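Local coordinates for protein BB0689 (Borrelia burgdorferi, PDB 4D53) that is an outer surface lipoprotein of the CAP superfamily whose precise biochemical role is not established, at residues G61-P64 and M65-I68; D35-L38 and E39-K43; I20-L23 and R24-L27. One frame throughout, in Å; residues are numbered along the deposited sequence.

Contact 1. Residues G61-P64 and M65-I68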
# COMPACT_ATOMS: atom_id res chain seq x y z
N GLY A 61 0.22 18.19 -3.15
CA GLY A 61 0.18 18.31 -4.57
C GLY A 61 0.87 17.18 -5.34
O GLY A 61 1.12 17.34 -6.53
N THR A 62 1.21 16.07 -4.68
CA THR A 62 1.75 14.92 -5.36
C THR A 62 0.65 13.89 -5.63
O THR A 62 -0.44 13.94 -5.08
CB THR A 62 2.87 14.23 -4.55
OG1 THR A 62 2.36 13.65 -3.32
CG2 THR A 62 3.95 15.28 -4.20
N THR A 63 0.93 13.03 -6.57
CA THR A 63 0.09 11.92 -6.90
C THR A 63 0.88 10.59 -6.67
O THR A 63 2.10 10.59 -6.59
CB THR A 63 -0.29 12.03 -8.37
OG1 THR A 63 -1.19 11.02 -8.69
CG2 THR A 63 0.87 11.77 -9.20
N PRO A 64 0.19 9.44 -6.58
CA PRO A 64 0.95 8.18 -6.42
C PRO A 64 2.00 7.96 -7.48
O PRO A 64 3.15 7.61 -7.14
CB PRO A 64 -0.14 7.12 -6.53
CG PRO A 64 -1.36 7.81 -6.04
CD PRO A 64 -1.25 9.21 -6.51
N MET A 65 1.64 8.16 -8.75
CA MET A 65 2.68 8.00 -9.85
C MET A 65 3.89 8.89 -9.67
O MET A 65 5.04 8.46 -9.79
CB MET A 65 2.08 8.24 -11.25
CG MET A 65 3.05 7.89 -12.40
SD MET A 65 2.64 6.33 -13.21
CE MET A 65 1.03 6.70 -13.91
N GLN A 66 3.64 10.16 -9.33
CA GLN A 66 4.68 11.13 -9.11
C GLN A 66 5.55 10.74 -7.94
O GLN A 66 6.75 10.89 -7.98
CB GLN A 66 3.96 12.44 -8.88
CG GLN A 66 4.66 13.73 -8.71
CD GLN A 66 3.65 14.91 -8.79
OE1 GLN A 66 2.54 14.79 -9.38
NE2 GLN A 66 4.04 16.04 -8.20
N ARG A 67 4.95 10.21 -6.87
CA ARG A 67 5.72 9.80 -5.73
C ARG A 67 6.64 8.63 -6.10
O ARG A 67 7.74 8.53 -5.61
CB ARG A 67 4.81 9.41 -4.54
CG ARG A 67 4.23 10.64 -3.91
CD ARG A 67 3.51 10.42 -2.61
NE ARG A 67 2.35 9.58 -2.76
CZ ARG A 67 1.12 10.03 -3.08
NH1 ARG A 67 0.86 11.29 -3.34
NH2 ARG A 67 0.11 9.19 -3.19
N ILE A 68 6.15 7.70 -6.91
CA ILE A 68 6.98 6.59 -7.34
C ILE A 68 8.08 7.10 -8.32
O ILE A 68 9.23 6.67 -8.22
CB ILE A 68 6.18 5.47 -8.01
CG1 ILE A 68 5.19 4.85 -6.97
CG2 ILE A 68 7.14 4.38 -8.53
CD1 ILE A 68 4.07 4.06 -7.56
O HOH W 1 -0.94 8.64 -9.88
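Arg67 reaches back over the start of its own helix and grips Thr62 in the loop before it. Its NH1 donates to Thr62 OG1 at 2.8 Å. The hydroxyl lies at the edge of the guanidinium, 1° out of its plane, and the bond is fairly straight, with an N-H...O angle of 157°. One face of the guanidinium lies over the Thr63-Pro64 peptide link. Thr63 C and Pro64 N both sit 3.3 Å from the plane, toward its rim. The Pro64 ring lies by NH2, with Pro64 CG 3.5 Å from Arg67 NH2. Arg67 CB already faces the loop, and a bend about CG-CD (chi3 -64°) helps lay the guanidinium over the peptide.

Gln66 leaves the helix on another side and crosses Thr62 and Thr63 at about a right angle. Its NE2 comes to 3.6 Å from Gly61 O.

The backbone sets these groups in place. Thr63 is the N-cap residue, but its side chain makes no capping bond to the helix. A water lies 2.7 Å from Thr63 OG1, hydrogen-bonded to it, and accepts from Met65 N, bridging the first turn. Arg67 N then bonds to Thr63 O, and Ile68 N to Pro64 O at 3.0 Å, which opens the helical ladder.

Further out, Thr62 OG1 also bonds Leu59 O. Arg67 NH2 forms a salt bridge with Glu80 and a hydrogen bond to His57 O, while Tyr45 makes a cation-pi contact with the same arginine. Arg67 thus ties the loop, helix 64-69, helix 36-52 and strand 75-84 of this CAP domain together. The carboxylate, carbonyl, hydroxyl and aromatic ring around the guanidinium probably balance its charge and fix its orientation.

Contact 2. Residues D35-L38 and E39-K43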
# COMPACT_ATOMS: atom_id res chain seq x y z
N ASP A 35 8.29 -5.40 -4.39
CA ASP A 35 9.29 -4.54 -5.03
C ASP A 35 9.84 -3.54 -4.01
O ASP A 35 9.06 -2.81 -3.33
CB ASP A 35 8.65 -3.80 -6.19
CG ASP A 35 9.63 -2.88 -6.91
OD1 ASP A 35 10.31 -3.38 -7.80
OD2 ASP A 35 9.69 -1.65 -6.62
N ASP A 36 11.18 -3.48 -3.88
CA ASP A 36 11.82 -2.55 -2.96
C ASP A 36 11.52 -1.11 -3.18
O ASP A 36 11.42 -0.35 -2.21
CB ASP A 36 13.37 -2.69 -3.04
CG ASP A 36 13.87 -4.02 -2.56
OD1 ASP A 36 13.23 -4.63 -1.69
OD2 ASP A 36 14.92 -4.45 -3.06
N THR A 37 11.46 -0.65 -4.40
CA THR A 37 11.14 0.74 -4.62
C THR A 37 9.72 1.07 -4.14
O THR A 37 9.51 2.14 -3.56
CB THR A 37 11.31 1.13 -6.08
OG1 THR A 37 12.66 0.88 -6.44
CG2 THR A 37 11.08 2.54 -6.35
N LEU A 38 8.76 0.22 -4.46
CA LEU A 38 7.36 0.46 -4.02
C LEU A 38 7.32 0.43 -2.50
O LEU A 38 6.62 1.25 -1.90
CB LEU A 38 6.36 -0.53 -4.60
CG LEU A 38 6.16 -0.42 -6.11
CD1 LEU A 38 5.07 -1.40 -6.56
CD2 LEU A 38 5.80 0.98 -6.57
N GLU A 39 8.03 -0.49 -1.86
CA GLU A 39 8.04 -0.52 -0.40
C GLU A 39 8.60 0.79 0.21
O GLU A 39 8.08 1.29 1.21
CB GLU A 39 8.83 -1.70 0.15
CG GLU A 39 8.06 -3.02 0.07
CD GLU A 39 8.66 -4.11 0.89
OE1 GLU A 39 9.89 -4.14 0.95
OE2 GLU A 39 7.97 -4.99 1.43
N LYS A 40 9.63 1.34 -0.43
CA LYS A 40 10.27 2.58 0.07
C LYS A 40 9.30 3.77 -0.11
O LYS A 40 9.13 4.56 0.82
CB LYS A 40 11.57 2.86 -0.67
CG LYS A 40 12.34 4.10 -0.18
CD LYS A 40 13.29 4.76 -1.18
CE LYS A 40 14.24 3.77 -1.82
NZ LYS A 40 14.91 4.42 -3.01
N VAL A 41 8.67 3.87 -1.25
CA VAL A 41 7.71 4.97 -1.53
C VAL A 41 6.52 4.87 -0.54
O VAL A 41 6.10 5.89 -0.02
CB VAL A 41 7.25 4.94 -3.00
CG1 VAL A 41 6.21 6.00 -3.31
CG2 VAL A 41 8.46 5.15 -3.93
N ALA A 42 6.00 3.66 -0.31
CA ALA A 42 4.86 3.47 0.59
C ALA A 42 5.21 3.86 2.00
O ALA A 42 4.40 4.48 2.69
CB ALA A 42 4.37 2.01 0.53
N LYS A 43 6.41 3.50 2.49
CA LYS A 43 6.83 3.86 3.79
C LYS A 43 6.98 5.38 3.99
O LYS A 43 6.49 5.93 4.97
CB LYS A 43 8.14 3.14 4.20
CG LYS A 43 8.61 3.48 5.61
CD LYS A 43 9.93 2.72 5.97
CE LYS A 43 10.32 2.91 7.42
NZ LYS A 43 11.56 2.16 7.73
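Glu39 N bonds to Asp35 O at 2.9 Å, and this closes the first turn of helix 36-52. Asp35 is the N-cap. Its OD2 accepts from Leu38 N at 3.0 Å, using the lone pair turned away from OD1. The Asp35 side chain has CG anti to the backbone N (chi1 180°), which brings OD2 to the Leu38 amide. Its negative charge there would suit the positive end of the helix dipole.

The Glu39 side chain leans toward the N-terminal end of the helix, its CG 3.6 Å from Asp35 O. Its OE1 is 4.3 Å from Asp36 OD1. These like charges probably disfavour each other mildly, but Glu39 OE2 has a hydrogen bond with Tyr17 OH.

Lys40 N continues the ladder to Asp36 O. The Lys40 side chain bends at chi3, and its outer end meets the ring of Tyr71 in a cation-pi contact. Val41 N bonds to Thr37 O at 3.0 Å. Val41 CG2, anti to the carbonyl carbon, lies 3.2 Å from the same Thr37 O. Ala42 N bonds to Leu38 O, and Ala42 CB is 3.4 Å from that oxygen. Lys43 N bonds to Glu39 O and carries the helix on.

Leu38, Val41 and Ala42 form the buried side of the turn. Ala42 packs on Val128 and Leu130 of strand 125-134, and Val41 also meets Leu130. Leu38 touches Lys112 of strand 112-119, while Ile68 of helix 64-69 lies against both Leu38 and Val41. Asp35 OD1 forms a salt bridge with Arg134. The start of helix 36-52 thus packs on strands 112-119 and 125-134 and also on helix 64-69.

Contact 3. Residues I20-L23 and R24-L27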
# COMPACT_ATOMS: atom_id res chain seq x y z
N ILE A 20 -3.13 -11.09 0.46
CA ILE A 20 -3.46 -10.57 -0.84
C ILE A 20 -3.08 -11.64 -1.90
O ILE A 20 -3.83 -11.83 -2.90
CB ILE A 20 -2.78 -9.21 -1.05
CG1 ILE A 20 -3.40 -8.18 -0.10
CG2 ILE A 20 -2.78 -8.77 -2.53
CD1 ILE A 20 -2.63 -6.87 -0.10
N ALA A 21 -1.92 -12.23 -1.74
CA ALA A 21 -1.47 -13.28 -2.70
C ALA A 21 -2.46 -14.43 -2.78
O ALA A 21 -2.75 -14.89 -3.92
CB ALA A 21 -0.07 -13.84 -2.37
N GLU A 22 -2.98 -14.85 -1.66
CA GLU A 22 -3.96 -15.96 -1.64
C GLU A 22 -5.29 -15.60 -2.29
O GLU A 22 -5.87 -16.38 -3.05
CB GLU A 22 -4.17 -16.48 -0.22
CG GLU A 22 -4.69 -17.90 -0.22
CD GLU A 22 -3.76 -18.87 -0.98
OE1 GLU A 22 -2.81 -19.36 -0.36
OE2 GLU A 22 -3.98 -19.13 -2.18
N LEU A 23 -5.78 -14.41 -2.00
CA LEU A 23 -6.92 -13.86 -2.71
C LEU A 23 -6.71 -13.84 -4.20
O LEU A 23 -7.57 -14.34 -4.97
CB LEU A 23 -7.32 -12.45 -2.21
CG LEU A 23 -8.27 -11.62 -3.09
CD1 LEU A 23 -9.68 -12.18 -2.91
CD2 LEU A 23 -8.21 -10.18 -2.60
N ARG A 24 -5.57 -13.32 -4.67
CA ARG A 24 -5.38 -13.24 -6.12
C ARG A 24 -5.23 -14.66 -6.75
O ARG A 24 -5.70 -14.89 -7.88
CB ARG A 24 -4.21 -12.35 -6.44
CG ARG A 24 -4.43 -10.87 -6.09
CD ARG A 24 -3.16 -10.07 -6.27
NE ARG A 24 -2.71 -10.09 -7.65
CZ ARG A 24 -3.19 -9.33 -8.60
NH1 ARG A 24 -4.12 -8.44 -8.31
NH2 ARG A 24 -2.77 -9.47 -9.90
N LYS A 25 -4.59 -15.55 -6.04
CA LYS A 25 -4.40 -16.89 -6.50
C LYS A 25 -5.75 -17.62 -6.68
O LYS A 25 -5.99 -18.27 -7.70
CB LYS A 25 -3.51 -17.62 -5.54
CG LYS A 25 -3.31 -19.07 -5.98
CD LYS A 25 -2.37 -19.79 -5.08
CE LYS A 25 -1.93 -21.05 -5.82
NZ LYS A 25 -1.10 -21.92 -4.96
N LYS A 26 -6.67 -17.44 -5.74
CA LYS A 26 -7.99 -18.03 -5.83
C LYS A 26 -8.78 -17.47 -6.98
O LYS A 26 -9.67 -18.15 -7.47
CB LYS A 26 -8.77 -17.89 -4.49
CG LYS A 26 -8.28 -18.76 -3.33
CD LYS A 26 -7.44 -19.97 -3.75
CE LYS A 26 -6.79 -20.75 -2.59
NZ LYS A 26 -7.44 -20.51 -1.27
N LEU A 27 -8.51 -16.27 -7.42
CA LEU A 27 -9.15 -15.75 -8.59
C LEU A 27 -8.36 -16.03 -9.92
O LEU A 27 -8.73 -15.48 -10.97
CB LEU A 27 -9.43 -14.26 -8.49
CG LEU A 27 -10.52 -13.98 -7.40
CD1 LEU A 27 -10.45 -12.49 -7.15
CD2 LEU A 27 -11.88 -14.34 -7.98
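Arg24 lies alongside Ile20 in the last part of alpha-helix 10-26 of the CAP domain, with Arg24 CD 4.0 Å from Ile20 CG2. Arg24 N bonds to Ile20 O at 2.9 Å. A bend about CG-CD (chi3 62°) turns the guanidinium off the helix. Arg24 NH2 bonds Asn30 O and Asn107 O, and NH1 bonds Leu105 O, so the buried charge is held by backbone carbonyls of the chain beyond.

Leu23 sits near the end of the helix. Its O accepts from Leu27 N in a longer bond of 3.3 Å, and Leu27 is the first residue to leave helical angles. Their side chains meet through CD1 methyls, 4.3 Å apart.

Glu22 lies on an exposed side. A bend at CB-CG (chi2 57°) brings the carboxylate forward over the next turn, beside the Lys25 chain, with Glu22 OE2 3.4 Å from Lys25 CD. Lys26 crosses it at a slant. Glu22 OE2 lies 3.8 Å from Lys26 NZ, a long salt bridge, and is nearer to carbon: 3.3 Å from Lys26 CE.

Overall arrangement
All three contacts are local, and each is complete before the next begins. From the N terminus, contact 3 comes first, at the end of helix 10-26. Contact 2 follows at the start of helix 36-52, after the short strand 33-34. Contact 1 is last, where the loop after that helix enters helix 64-69. None nests in or crosses another, and none closes a long loop. Contacts 1 and 2 touch: Arg67 O is 3.7 Å from Val41 CG1, which joins helices 36-52 and 64-69. Contact 3 stands apart, its nearest atoms about 11 Å from contact 2. It lies across the chain's centre from contact 1.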